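Local coordinates for D-3-phosphoglycerate dehydrogenase-related protein (Vibrio cholerae, PDB 4S1V) that probably oxidises or reduces a D-2-hydroxyacid such as 3-phosphoglycerate with a nicotinamide dinucleotide, at residues G156-G159 with Q160-Q164; R119-P122 with S123-Q127. One frame throughout, in Å; residues are numbered along the deposited sequence.

Contact 1: residues G156-G159 with Q160-Q164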
ATOM      1  N   GLY C 156      34.010  10.993 -16.893  1.00 26.40           N
ATOM      2  CA  GLY C 156      34.680   9.996 -17.721  1.00 25.42           C
ATOM      3  C   GLY C 156      33.744   9.455 -18.780  1.00 26.02           C
ATOM      4  O   GLY C 156      32.724  10.076 -19.093  1.00 26.02           O
ATOM      5  N   LYS C 157      34.082   8.283 -19.318  1.00 26.89           N
ATOM      6  CA  LYS C 157      33.300   7.644 -20.386  1.00 28.14           C
ATOM      7  C   LYS C 157      31.800   7.533 -20.067  1.00 27.94           C
ATOM      8  O   LYS C 157      30.965   7.838 -20.915  1.00 29.40           O
ATOM      9  CB  LYS C 157      33.898   6.278 -20.767  1.00 30.32           C
ATOM     10  CG  LYS C 157      34.052   5.288 -19.611  1.00 33.34           C
ATOM     11  CD  LYS C 157      34.510   3.909 -20.078  1.00 34.28           C
ATOM     12  CE  LYS C 157      34.352   2.872 -18.968  1.00 36.57           C
ATOM     13  NZ  LYS C 157      33.903   1.556 -19.512  1.00 36.96           N
ATOM     14  N   ILE C 158      31.463   7.121 -18.846  1.00 26.13           N
ATOM     15  CA  ILE C 158      30.058   7.039 -18.437  1.00 25.06           C
ATOM     16  C   ILE C 158      29.482   8.418 -18.109  1.00 24.54           C
ATOM     17  O   ILE C 158      28.430   8.785 -18.630  1.00 24.04           O
ATOM     18  CB  ILE C 158      29.832   6.029 -17.283  1.00 24.51           C
ATOM     19  CG1 ILE C 158      30.253   4.625 -17.727  1.00 24.42           C
ATOM     20  CG2 ILE C 158      28.366   6.012 -16.868  1.00 24.17           C
ATOM     21  CD1 ILE C 158      30.340   3.603 -16.608  1.00 24.30           C
ATOM     22  N   GLY C 159      30.182   9.184 -17.271  1.00 24.20           N
ATOM     23  CA  GLY C 159      29.753  10.539 -16.900  1.00 24.03           C
ATOM     24  C   GLY C 159      29.374  11.424 -18.081  1.00 24.67           C
ATOM     25  O   GLY C 159      28.322  12.076 -18.059  1.00 23.79           O
ATOM     26  N   GLN C 160      30.214  11.433 -19.119  1.00 24.01           N
ATOM     27  CA  GLN C 160      29.981  12.266 -20.307  1.00 24.45           C
ATOM     28  C   GLN C 160      28.679  11.927 -21.021  1.00 24.11           C
ATOM     29  O   GLN C 160      27.987  12.818 -21.526  1.00 24.67           O
ATOM     30  CB  GLN C 160      31.138  12.144 -21.297  1.00 26.46           C
ATOM     31  CG  GLN C 160      32.318  13.042 -20.980  1.00 28.34           C
ATOM     32  CD  GLN C 160      33.529  12.741 -21.839  1.00 29.88           C
ATOM     33  OE1 GLN C 160      33.469  12.823 -23.068  1.00 32.19           O
ATOM     34  NE2 GLN C 160      34.643  12.401 -21.194  1.00 29.04           N
ATOM     35  N   ARG C 161      28.359  10.638 -21.062  1.00 23.08           N
ATOM     36  CA  ARG C 161      27.117  10.174 -21.655  1.00 23.39           C
ATOM     37  C   ARG C 161      25.897  10.615 -20.860  1.00 22.91           C
ATOM     38  O   ARG C 161      24.881  10.983 -21.448  1.00 23.02           O
ATOM     39  CB  ARG C 161      27.141   8.659 -21.839  1.00 23.62           C
ATOM     40  CG  ARG C 161      28.052   8.248 -22.983  1.00 25.39           C
ATOM     41  CD  ARG C 161      28.196   6.753 -23.143  1.00 26.99           C
ATOM     42  NE  ARG C 161      29.328   6.475 -24.029  1.00 30.15           N
ATOM     43  CZ  ARG C 161      29.238   6.257 -25.337  1.00 29.76           C
ATOM     44  NH1 ARG C 161      28.064   6.247 -25.951  1.00 30.47           N
ATOM     45  NH2 ARG C 161      30.337   6.029 -26.031  1.00 31.56           N
ATOM     46  N   ILE C 162      26.012  10.585 -19.531  1.00 22.71           N
ATOM     47  CA  ILE C 162      24.945  11.043 -18.631  1.00 23.17           C
ATOM     48  C   ILE C 162      24.671  12.536 -18.832  1.00 23.12           C
ATOM     49  O   ILE C 162      23.514  12.963 -18.864  1.00 23.59           O
ATOM     50  CB  ILE C 162      25.278  10.720 -17.149  1.00 22.56           C
ATOM     51  CG1 ILE C 162      25.520   9.210 -16.945  1.00 23.06           C
ATOM     52  CG2 ILE C 162      24.186  11.198 -16.203  1.00 22.98           C
ATOM     53  CD1 ILE C 162      24.438   8.302 -17.490  1.00 22.62           C
ATOM     54  N   ALA C 163      25.744  13.319 -18.973  1.00 22.98           N
ATOM     55  CA  ALA C 163      25.652  14.755 -19.280  1.00 22.83           C
ATOM     56  C   ALA C 163      24.915  15.025 -20.585  1.00 23.36           C
ATOM     57  O   ALA C 163      24.055  15.895 -20.634  1.00 24.07           O
ATOM     58  CB  ALA C 163      27.034  15.383 -19.318  1.00 22.11           C
ATOM     59  N   GLN C 164      25.241  14.273 -21.638  1.00 23.90           N
ATOM     60  CA  GLN C 164      24.557  14.435 -22.921  1.00 24.67           C
ATOM     61  C   GLN C 164      23.076  14.105 -22.786  1.00 23.83           C
ATOM     62  O   GLN C 164      22.240  14.764 -23.407  1.00 22.86           O
ATOM     63  CB  GLN C 164      25.197  13.558 -24.005  1.00 27.10           C
ATOM     64  CG  GLN C 164      26.546  14.069 -24.480  1.00 29.30           C
ATOM     65  CD  GLN C 164      27.321  13.057 -25.296  1.00 32.40           C
ATOM     66  OE1 GLN C 164      27.130  11.841 -25.166  1.00 34.66           O
ATOM     67  NE2 GLN C 164      28.219  13.554 -26.146  1.00 34.05           N
TER
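Gly-156 and Gln-160 meet where the helix 157-168 starts: the amide N of Gln-160 gives a hydrogen bond to O of Gly-156 at 2.9 Å, and an N-H...O angle of 169° makes it almost straight. The Gln-160 side chain then runs back past that same carbonyl. Its CB lies 3.4 Å from Gly-156 O, CG stays about as near, and CD is a little farther off. A first torsion of -83° sets CG beside the backbone N, on the flank where this carbonyl lies, and the chain is extended beyond it. At the tip, NE2 passes Gly-156 O at 3.7 Å, too long to count as a bond; its hydrogen-bond partner is instead O of Leu-155, the residue just before the segment. The amide end is thus held against the loop that leads into the helix.

The same i to i+4 pattern continues two and three residues on, where Ile-162 N bonds to Ile-158 O, and Ala-163 N to Gly-159 O at 3.0 Å. The oxygen of Ile-158 also takes a weak bond from Arg-161 N, bent to 120°. Beside the Ile-158 to Ile-162 bond the two isoleucines touch loosely, CG2 of Ile-158 standing 4.3 Å from CG1 of Ile-162, and both also pack on His-209. Arg-161 lays its aliphatic part alongside O of Lys-157, with CG at 3.6 Å; this oxygen lies near the guanidinium plane, at its edge.

Gly-159 is buried. With Gly-154 and Gly-156 it fits the GxGxxG pattern, consistent with the glycine-rich turn between the first strand and helix of a dinucleotide-binding Rossmann beta-alpha-beta unit, here strand 150-153, helix 157-168 and strand 173-176.

Contact 2: residues R119-P122 with S123-Q127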
ATOM      1  N   ARG C 119       9.802   9.284 -11.716  1.00 21.38           N
ATOM      2  CA  ARG C 119       8.382   9.153 -12.001  1.00 21.47           C
ATOM      3  C   ARG C 119       7.668   8.088 -11.174  1.00 21.23           C
ATOM      4  O   ARG C 119       6.491   7.818 -11.414  1.00 20.11           O
ATOM      5  CB  ARG C 119       8.144   8.976 -13.508  1.00 21.63           C
ATOM      6  CG  ARG C 119       8.652  10.136 -14.364  1.00 22.27           C
ATOM      7  CD  ARG C 119       7.873  11.439 -14.159  1.00 22.04           C
ATOM      8  NE  ARG C 119       6.521  11.363 -14.711  1.00 21.88           N
ATOM      9  CZ  ARG C 119       6.160  11.790 -15.919  1.00 21.48           C
ATOM     10  NH1 ARG C 119       7.039  12.364 -16.737  1.00 21.40           N
ATOM     11  NH2 ARG C 119       4.899  11.660 -16.301  1.00 20.91           N
ATOM     12  N   HIS C 120       8.372   7.530 -10.180  1.00 21.34           N
ATOM     13  CA  HIS C 120       7.859   6.458  -9.308  1.00 22.90           C
ATOM     14  C   HIS C 120       7.341   5.286 -10.077  1.00 23.39           C
ATOM     15  O   HIS C 120       6.347   4.664  -9.699  1.00 23.38           O
ATOM     16  CB  HIS C 120       6.791   6.978  -8.351  1.00 23.55           C
ATOM     17  CG  HIS C 120       7.256   8.122  -7.492  1.00 23.91           C
ATOM     18  ND1 HIS C 120       8.307   8.017  -6.663  1.00 24.25           N
ATOM     19  CD2 HIS C 120       6.769   9.422  -7.355  1.00 24.65           C
ATOM     20  CE1 HIS C 120       8.486   9.190  -6.020  1.00 25.36           C
ATOM     21  NE2 HIS C 120       7.544  10.049  -6.450  1.00 24.96           N
ATOM     22  N   LEU C 121       8.029   4.970 -11.168  1.00 23.81           N
ATOM     23  CA  LEU C 121       7.536   3.991 -12.117  1.00 25.23           C
ATOM     24  C   LEU C 121       7.317   2.569 -11.541  1.00 25.60           C
ATOM     25  O   LEU C 121       6.256   1.979 -11.778  1.00 24.69           O
ATOM     26  CB  LEU C 121       8.432   3.981 -13.358  1.00 26.74           C
ATOM     27  CG  LEU C 121       7.881   3.276 -14.589  1.00 27.12           C
ATOM     28  CD1 LEU C 121       6.597   3.946 -15.071  1.00 26.83           C
ATOM     29  CD2 LEU C 121       8.954   3.232 -15.669  1.00 27.03           C
ATOM     30  N   PRO C 122       8.292   2.023 -10.773  1.00 25.61           N
ATOM     31  CA  PRO C 122       8.087   0.648 -10.290  1.00 25.96           C
ATOM     32  C   PRO C 122       6.882   0.488  -9.349  1.00 25.63           C
ATOM     33  O   PRO C 122       6.140  -0.488  -9.473  1.00 24.62           O
ATOM     34  CB  PRO C 122       9.399   0.323  -9.550  1.00 26.04           C
ATOM     35  CG  PRO C 122      10.396   1.318 -10.051  1.00 26.20           C
ATOM     36  CD  PRO C 122       9.601   2.557 -10.339  1.00 25.72           C
ATOM     37  N   SER C 123       6.689   1.445  -8.438  1.00 26.11           N
ATOM     38  CA  SER C 123       5.561   1.414  -7.499  1.00 26.26           C
ATOM     39  C   SER C 123       4.220   1.584  -8.208  1.00 24.64           C
ATOM     40  O   SER C 123       3.251   0.920  -7.860  1.00 23.52           O
ATOM     41  CB  SER C 123       5.702   2.497  -6.423  1.00 28.15           C
ATOM     42  OG  SER C 123       6.969   2.429  -5.803  1.00 32.24           O
ATOM     43  N   TYR C 124       4.166   2.499  -9.174  1.00 24.05           N
ATOM     44  CA  TYR C 124       2.959   2.702  -9.980  1.00 24.05           C
ATOM     45  C   TYR C 124       2.567   1.402 -10.687  1.00 24.60           C
ATOM     46  O   TYR C 124       1.417   0.972 -10.622  1.00 24.95           O
ATOM     47  CB  TYR C 124       3.166   3.818 -11.016  1.00 22.81           C
ATOM     48  CG  TYR C 124       2.773   5.227 -10.585  1.00 22.27           C
ATOM     49  CD1 TYR C 124       1.486   5.510 -10.120  1.00 22.11           C
ATOM     50  CD2 TYR C 124       3.674   6.283 -10.696  1.00 21.91           C
ATOM     51  CE1 TYR C 124       1.116   6.797  -9.761  1.00 22.05           C
ATOM     52  CE2 TYR C 124       3.316   7.581 -10.338  1.00 22.67           C
ATOM     53  CZ  TYR C 124       2.037   7.833  -9.870  1.00 21.93           C
ATOM     54  OH  TYR C 124       1.681   9.111  -9.518  1.00 21.41           O
ATOM     55  N   ILE C 125       3.546   0.793 -11.358  1.00 25.22           N
ATOM     56  CA  ILE C 125       3.378  -0.467 -12.077  1.00 26.35           C
ATOM     57  C   ILE C 125       2.951  -1.603 -11.141  1.00 27.48           C
ATOM     58  O   ILE C 125       1.971  -2.299 -11.410  1.00 27.42           O
ATOM     59  CB  ILE C 125       4.665  -0.819 -12.863  1.00 26.16           C
ATOM     60  CG1 ILE C 125       4.826   0.158 -14.035  1.00 26.06           C
ATOM     61  CG2 ILE C 125       4.646  -2.268 -13.351  1.00 26.87           C
ATOM     62  CD1 ILE C 125       6.208   0.183 -14.648  1.00 25.76           C
ATOM     63  N   GLU C 126       3.664  -1.766 -10.031  1.00 28.55           N
ATOM     64  CA  GLU C 126       3.324  -2.803  -9.049  1.00 30.18           C
ATOM     65  C   GLU C 126       1.908  -2.649  -8.476  1.00 28.52           C
ATOM     66  O   GLU C 126       1.195  -3.643  -8.302  1.00 28.72           O
ATOM     67  CB  GLU C 126       4.357  -2.826  -7.926  1.00 32.62           C
ATOM     68  CG  GLU C 126       4.121  -3.879  -6.861  1.00 36.42           C
ATOM     69  CD  GLU C 126       4.919  -3.588  -5.606  1.00 40.35           C
ATOM     70  OE1 GLU C 126       6.149  -3.809  -5.619  1.00 42.19           O
ATOM     71  OE2 GLU C 126       4.318  -3.121  -4.613  1.00 42.90           O
ATOM     72  N   GLN C 127       1.505  -1.413  -8.183  1.00 27.26           N
ATOM     73  CA  GLN C 127       0.157  -1.150  -7.676  1.00 26.96           C
ATOM     74  C   GLN C 127      -0.904  -1.461  -8.727  1.00 26.46           C
ATOM     75  O   GLN C 127      -1.988  -1.955  -8.398  1.00 26.71           O
ATOM     76  CB  GLN C 127       0.016   0.295  -7.196  1.00 26.95           C
ATOM     77  CG  GLN C 127       0.659   0.579  -5.844  1.00 28.35           C
ATOM     78  CD  GLN C 127      -0.056  -0.098  -4.679  1.00 29.22           C
ATOM     79  OE1 GLN C 127      -1.288  -0.142  -4.624  1.00 29.57           O
ATOM     80  NE2 GLN C 127       0.719  -0.611  -3.734  1.00 29.80           N
TER
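A Schellman motif ends the helix 104-119 at His-120, and helix 121-129 begins at the next residue. His-120 has left helical geometry with a positive phi of 54°, and the same residue is the N-cap of helix 121-129. Its carbonyl O accepts the first bond of the new helix, from Tyr-124 N at 3.1 Å with an N-H...O angle of 166°. The next steps follow in order: Ile-125 N to Leu-121 O, and Glu-126 N to Pro-122 O at 2.8 Å.

The Tyr-124 ring reaches back toward Arg-119 and His-120. Arg-119 O sits in the ring plane at its edge, 3.3 Å from CD2, while His-120 CB stands well out of the ring plane, 4.0 Å from CD2. On another flank Ile-125 packs on Leu-121, its CD1 at 3.5 Å from Leu-121 CG, the two side chains crossing at a slant. Ile-125 keeps CG1 beside its own backbone N, the atom that bonds to Leu-121 O, and this brings CG1 within 3.2 Å of Leu-121 O.

The polar ends look outward to a second subunit: Tyr-124 OH bonds to Gln-11 of that subunit, and the Arg-119 guanidinium to carbonyls of its Ala-105 and Gly-290. The junction of helices 104-119 and 121-129 thus lies at a subunit interface, where Leu-121 packs on Leu-113 in helix 104-119 of the second subunit and Ile-125 on Cys-285 in its strand 283-285.

From the N terminus, the chain builds the parallel sheet containing strand 95-98, then runs along helix 104-119 to contact 2, where it turns into helix 121-129. Strand 150-153 follows, and contact 1 starts the next helix. Both contacts span adjoining segments, so each covers the opening turns of a helix; they stand in series, neither nesting nor crossing. Their centres are 27 Å apart and their nearest atoms about 15 Å. Helix 104-119 relates them: its C-terminal end leads into contact 2, and its residues Pro-106, Val-104, Ala-107 and Trp-111 pack on contact 1. Contact 1 lies on the helix that follows strand 150-153 in the probable dinucleotide-binding beta-alpha-beta unit, contact 2 at the subunit interface.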